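Local coordinates for protein lyase/mutase (Burkholderia cenocepacia, PDB 4LSB) that is a TIM-barrel-type enzyme of the lyase/mutase kind, with a bound magnesium ion in the model, at residues A115-D126 / L155-E166. Residues are numbered along the deposited sequence; the frame is centred on the assembly and turned at random.
Sequences AEAGAVGGSIED and LPFPFTLTARCE
Strands 121-125 and 160-164 run parallel, inclined by 24°, and the backbone N-H...O=C hydrogen bonds between them start with T160 N to V120 O and continue through G122, T162 and I124 to R164 N on I124 O. At the N-terminal end the F159 ring lies over the glycine backbone: CG is anti to its own N (chi1 -179°), which brings one face over G121, whose CA sits 3.6 Å from the ring centroid in a CH-pi contact. Nearby, the methyl of A115 touches L155 CD1 at 3.6 Å and meets the F157 ring at its edge. I124 CG1 and L161 CD1 touch on the face of the sheet opposite S123, T162, E125 and R164.

The charged cluster lies at the C-terminal end. R164 presents NE and NH2 to the two oxygens of E166, NE to OE2 at 2.7 Å and NH2 to OE1 at 2.8 Å, while E125 OE1 lies 3.3 Å off the plane, above the middle of the guanidinium group, an attraction of charges without an N-H aimed at it. R164 is thus held at its edge by E166 and covered on one face by E125, and the two carboxylates are stacked, their planes 3° apart. A water joins S123 OG to R164 NH1. D126 OD1 accepts E166 N at 2.8 Å through its syn lone pair, and D126 OD2 is hydrogen-bonded to Y185 OH, so both carboxylate oxygens are engaged.

The E125 side chain lies about 4 Å from the magnesium ion, for which S58 and E97 are ligands. With helix 138-153 the two strands form a beta-alpha-beta unit of the TIM barrel, flanked by strands 92-95 and 192-194; A163 and C165 pack on helix 175-187, and V120 and F157 on helix 14-25.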
loop_
_atom_site.group_PDB
_atom_site.type_symbol
_atom_site.label_atom_id
_atom_site.label_comp_id
_atom_site.label_asym_id
_atom_site.label_seq_id
_atom_site.Cartn_x
_atom_site.Cartn_y
_atom_site.Cartn_z
ATOM N N ALA B 115 -5.354 -13.979 18.401
ATOM C CA ALA B 115 -6.400 -13.374 19.216
ATOM C C ALA B 115 -5.841 -12.236 20.056
ATOM O O ALA B 115 -6.443 -11.162 20.152
ATOM C CB ALA B 115 -7.093 -14.424 20.096
ATOM N N GLU B 116 -4.648 -12.450 20.622
ATOM C CA GLU B 116 -4.019 -11.450 21.448
ATOM C C GLU B 116 -3.786 -10.196 20.601
ATOM O O GLU B 116 -3.984 -9.084 21.081
ATOM C CB GLU B 116 -2.737 -12.043 22.026
ATOM C CG GLU B 116 -2.032 -11.263 23.101
ATOM C CD GLU B 116 -0.849 -12.082 23.660
ATOM O OE1 GLU B 116 -1.013 -12.693 24.756
ATOM O OE2 GLU B 116 0.223 -12.170 22.989
ATOM N N ALA B 117 -3.444 -10.373 19.318
ATOM C CA ALA B 117 -3.279 -9.247 18.389
ATOM C C ALA B 117 -4.557 -8.567 17.974
ATOM O O ALA B 117 -4.519 -7.512 17.321
ATOM C CB ALA B 117 -2.508 -9.688 17.149
ATOM N N GLY B 118 -5.706 -9.148 18.330
ATOM C CA GLY B 118 -6.979 -8.526 18.161
ATOM C C GLY B 118 -7.924 -9.146 17.156
ATOM O O GLY B 118 -9.057 -8.694 16.982
ATOM N N ALA B 119 -7.475 -10.203 16.500
ATOM C CA ALA B 119 -8.332 -10.913 15.563
ATOM C C ALA B 119 -9.468 -11.645 16.294
ATOM O O ALA B 119 -9.306 -12.150 17.398
ATOM C CB ALA B 119 -7.517 -11.872 14.714
ATOM N N VAL B 120 -10.614 -11.715 15.634
ATOM C CA VAL B 120 -11.721 -12.483 16.163
ATOM C C VAL B 120 -12.003 -13.709 15.331
ATOM O O VAL B 120 -12.959 -14.439 15.549
ATOM C CB VAL B 120 -12.972 -11.651 16.313
ATOM C CG1 VAL B 120 -12.819 -10.634 17.416
ATOM C CG2 VAL B 120 -13.355 -10.976 15.004
ATOM N N GLY B 121 -11.186 -13.941 14.333
ATOM C CA GLY B 121 -11.246 -15.155 13.582
ATOM C C GLY B 121 -9.943 -15.349 12.835
ATOM O O GLY B 121 -9.087 -14.451 12.746
ATOM N N GLY B 122 -9.789 -16.512 12.277
ATOM C CA GLY B 122 -8.630 -16.762 11.388
ATOM C C GLY B 122 -8.670 -18.113 10.717
ATOM O O GLY B 122 -9.458 -18.956 11.110
ATOM N N SER B 123 -7.787 -18.295 9.720
ATOM C CA SER B 123 -7.688 -19.485 8.890
ATOM C C SER B 123 -6.412 -20.289 9.120
ATOM O O SER B 123 -5.312 -19.727 9.198
ATOM C CB SER B 123 -7.738 -19.133 7.384
ATOM O OG SER B 123 -6.685 -18.271 6.925
ATOM N N ILE B 124 -6.567 -21.595 9.152
ATOM C CA ILE B 124 -5.446 -22.533 9.217
ATOM C C ILE B 124 -5.567 -23.456 8.035
ATOM O O ILE B 124 -6.556 -24.168 7.891
ATOM C CB ILE B 124 -5.425 -23.357 10.521
ATOM C CG1 ILE B 124 -5.241 -22.458 11.742
ATOM C CG2 ILE B 124 -4.289 -24.368 10.525
ATOM C CD1 ILE B 124 -3.918 -21.679 11.830
ATOM N N GLU B 125 -4.536 -23.451 7.205
ATOM C CA GLU B 125 -4.551 -24.277 6.019
ATOM C C GLU B 125 -3.741 -25.547 6.150
ATOM O O GLU B 125 -2.872 -25.662 7.034
ATOM C CB GLU B 125 -4.109 -23.474 4.808
ATOM C CG GLU B 125 -2.683 -23.013 4.839
ATOM C CD GLU B 125 -2.414 -21.803 3.944
ATOM O OE1 GLU B 125 -3.202 -20.821 3.871
ATOM O OE2 GLU B 125 -1.337 -21.829 3.340
ATOM N N ASP B 126 -4.016 -26.502 5.269
ATOM C CA ASP B 126 -3.308 -27.823 5.279
ATOM C C ASP B 126 -2.197 -27.971 4.226
ATOM O O ASP B 126 -1.916 -29.058 3.761
ATOM C CB ASP B 126 -4.340 -28.963 5.177
ATOM C CG ASP B 126 -5.213 -28.875 3.903
ATOM O OD1 ASP B 126 -4.863 -28.044 3.070
ATOM O OD2 ASP B 126 -6.189 -29.628 3.760
ATOM N N LEU B 155 -10.825 -19.110 24.406
ATOM C CA LEU B 155 -10.826 -17.673 24.462
ATOM C C LEU B 155 -12.137 -17.225 25.071
ATOM O O LEU B 155 -13.122 -17.969 24.988
ATOM C CB LEU B 155 -10.714 -17.070 23.044
ATOM C CG LEU B 155 -9.406 -17.366 22.283
ATOM C CD1 LEU B 155 -9.536 -16.953 20.836
ATOM C CD2 LEU B 155 -8.191 -16.718 22.933
ATOM N N PRO B 156 -12.162 -16.014 25.625
ATOM C CA PRO B 156 -13.388 -15.543 26.327
ATOM C C PRO B 156 -14.430 -14.858 25.405
ATOM O O PRO B 156 -15.291 -14.104 25.872
ATOM C CB PRO B 156 -12.834 -14.543 27.341
ATOM C CG PRO B 156 -11.624 -13.983 26.692
ATOM C CD PRO B 156 -11.017 -15.125 25.889
ATOM N N PHE B 157 -14.333 -15.127 24.119
ATOM C CA PHE B 157 -15.282 -14.619 23.116
ATOM C C PHE B 157 -15.270 -15.621 21.993
ATOM O O PHE B 157 -14.373 -16.463 21.931
ATOM C CB PHE B 157 -14.872 -13.241 22.595
ATOM C CG PHE B 157 -13.452 -13.164 22.154
ATOM C CD1 PHE B 157 -13.057 -13.635 20.901
ATOM C CD2 PHE B 157 -12.498 -12.637 22.997
ATOM C CE1 PHE B 157 -11.732 -13.567 20.507
ATOM C CE2 PHE B 157 -11.189 -12.570 22.605
ATOM C CZ PHE B 157 -10.797 -13.043 21.366
ATOM N N PRO B 158 -16.291 -15.576 21.111
ATOM C CA PRO B 158 -16.339 -16.579 20.074
ATOM C C PRO B 158 -15.317 -16.283 18.960
ATOM O O PRO B 158 -15.371 -15.240 18.302
ATOM C CB PRO B 158 -17.770 -16.486 19.528
ATOM C CG PRO B 158 -18.367 -15.250 20.090
ATOM C CD PRO B 158 -17.531 -14.799 21.252
ATOM N N PHE B 159 -14.389 -17.184 18.762
ATOM C CA PHE B 159 -13.366 -17.018 17.718
ATOM C C PHE B 159 -13.808 -17.863 16.537
ATOM O O PHE B 159 -14.108 -19.063 16.706
ATOM C CB PHE B 159 -11.994 -17.437 18.227
ATOM C CG PHE B 159 -10.867 -17.262 17.218
ATOM C CD1 PHE B 159 -10.632 -18.209 16.234
ATOM C CD2 PHE B 159 -10.032 -16.163 17.294
ATOM C CE1 PHE B 159 -9.607 -18.042 15.345
ATOM C CE2 PHE B 159 -9.023 -15.988 16.400
ATOM C CZ PHE B 159 -8.807 -16.936 15.413
ATOM N N THR B 160 -13.939 -17.233 15.377
ATOM C CA THR B 160 -14.440 -17.917 14.187
ATOM C C THR B 160 -13.286 -18.504 13.408
ATOM O O THR B 160 -12.526 -17.768 12.751
ATOM C CB THR B 160 -15.246 -16.994 13.277
ATOM O OG1 THR B 160 -16.385 -16.542 13.999
ATOM C CG2 THR B 160 -15.682 -17.736 12.019
ATOM N N LEU B 161 -13.112 -19.832 13.573
ATOM C CA LEU B 161 -12.048 -20.582 12.931
ATOM C C LEU B 161 -12.430 -21.067 11.535
ATOM O O LEU B 161 -13.376 -21.815 11.366
ATOM C CB LEU B 161 -11.536 -21.769 13.749
ATOM C CG LEU B 161 -10.397 -22.567 13.082
ATOM C CD1 LEU B 161 -9.059 -21.861 13.109
ATOM C CD2 LEU B 161 -10.220 -23.946 13.717
ATOM N N THR B 162 -11.650 -20.621 10.552
ATOM C CA THR B 162 -11.786 -21.108 9.176
ATOM C C THR B 162 -10.721 -22.185 8.940
ATOM O O THR B 162 -9.535 -21.930 9.105
ATOM C CB THR B 162 -11.649 -19.969 8.155
ATOM O OG1 THR B 162 -12.633 -18.971 8.378
ATOM C CG2 THR B 162 -11.830 -20.497 6.743
ATOM N N ALA B 163 -11.154 -23.390 8.555
ATOM C CA ALA B 163 -10.263 -24.447 8.195
ATOM C C ALA B 163 -10.180 -24.486 6.665
ATOM O O ALA B 163 -11.221 -24.508 5.982
ATOM C CB ALA B 163 -10.782 -25.781 8.727
ATOM N N ARG B 164 -8.954 -24.371 6.159
ATOM C CA ARG B 164 -8.660 -24.405 4.717
ATOM C C ARG B 164 -8.099 -25.740 4.226
ATOM O O ARG B 164 -7.200 -26.354 4.826
ATOM C CB ARG B 164 -7.674 -23.289 4.351
ATOM C CG ARG B 164 -8.331 -21.924 4.174
ATOM C CD ARG B 164 -7.381 -20.764 3.946
ATOM N NE ARG B 164 -6.563 -20.952 2.756
ATOM C CZ ARG B 164 -5.898 -19.991 2.151
ATOM N NH1 ARG B 164 -5.956 -18.737 2.563
ATOM N NH2 ARG B 164 -5.170 -20.287 1.106
ATOM N N CYS B 165 -8.629 -26.179 3.105
ATOM C CA CYS B 165 -8.073 -27.314 2.365
ATOM C C CYS B 165 -7.495 -26.795 1.049
ATOM O O CYS B 165 -8.210 -26.191 0.216
ATOM C CB CYS B 165 -9.102 -28.405 2.119
ATOM S SG CYS B 165 -8.422 -29.687 1.039
ATOM N N GLU B 166 -6.197 -27.016 0.870
ATOM C CA GLU B 166 -5.468 -26.350 -0.183
ATOM C C GLU B 166 -5.277 -27.200 -1.441
ATOM O O GLU B 166 -4.535 -26.815 -2.329
ATOM C CB GLU B 166 -4.117 -25.881 0.346
ATOM C CG GLU B 166 -4.226 -24.984 1.543
ATOM C CD GLU B 166 -4.891 -23.656 1.229
ATOM O OE1 GLU B 166 -4.276 -22.853 0.494
ATOM O OE2 GLU B 166 -6.014 -23.396 1.718
HETATM O O HOH W 1 -7.514 -17.130 4.633
HETATM O O HOH W 2 -6.302 -27.006 7.548
#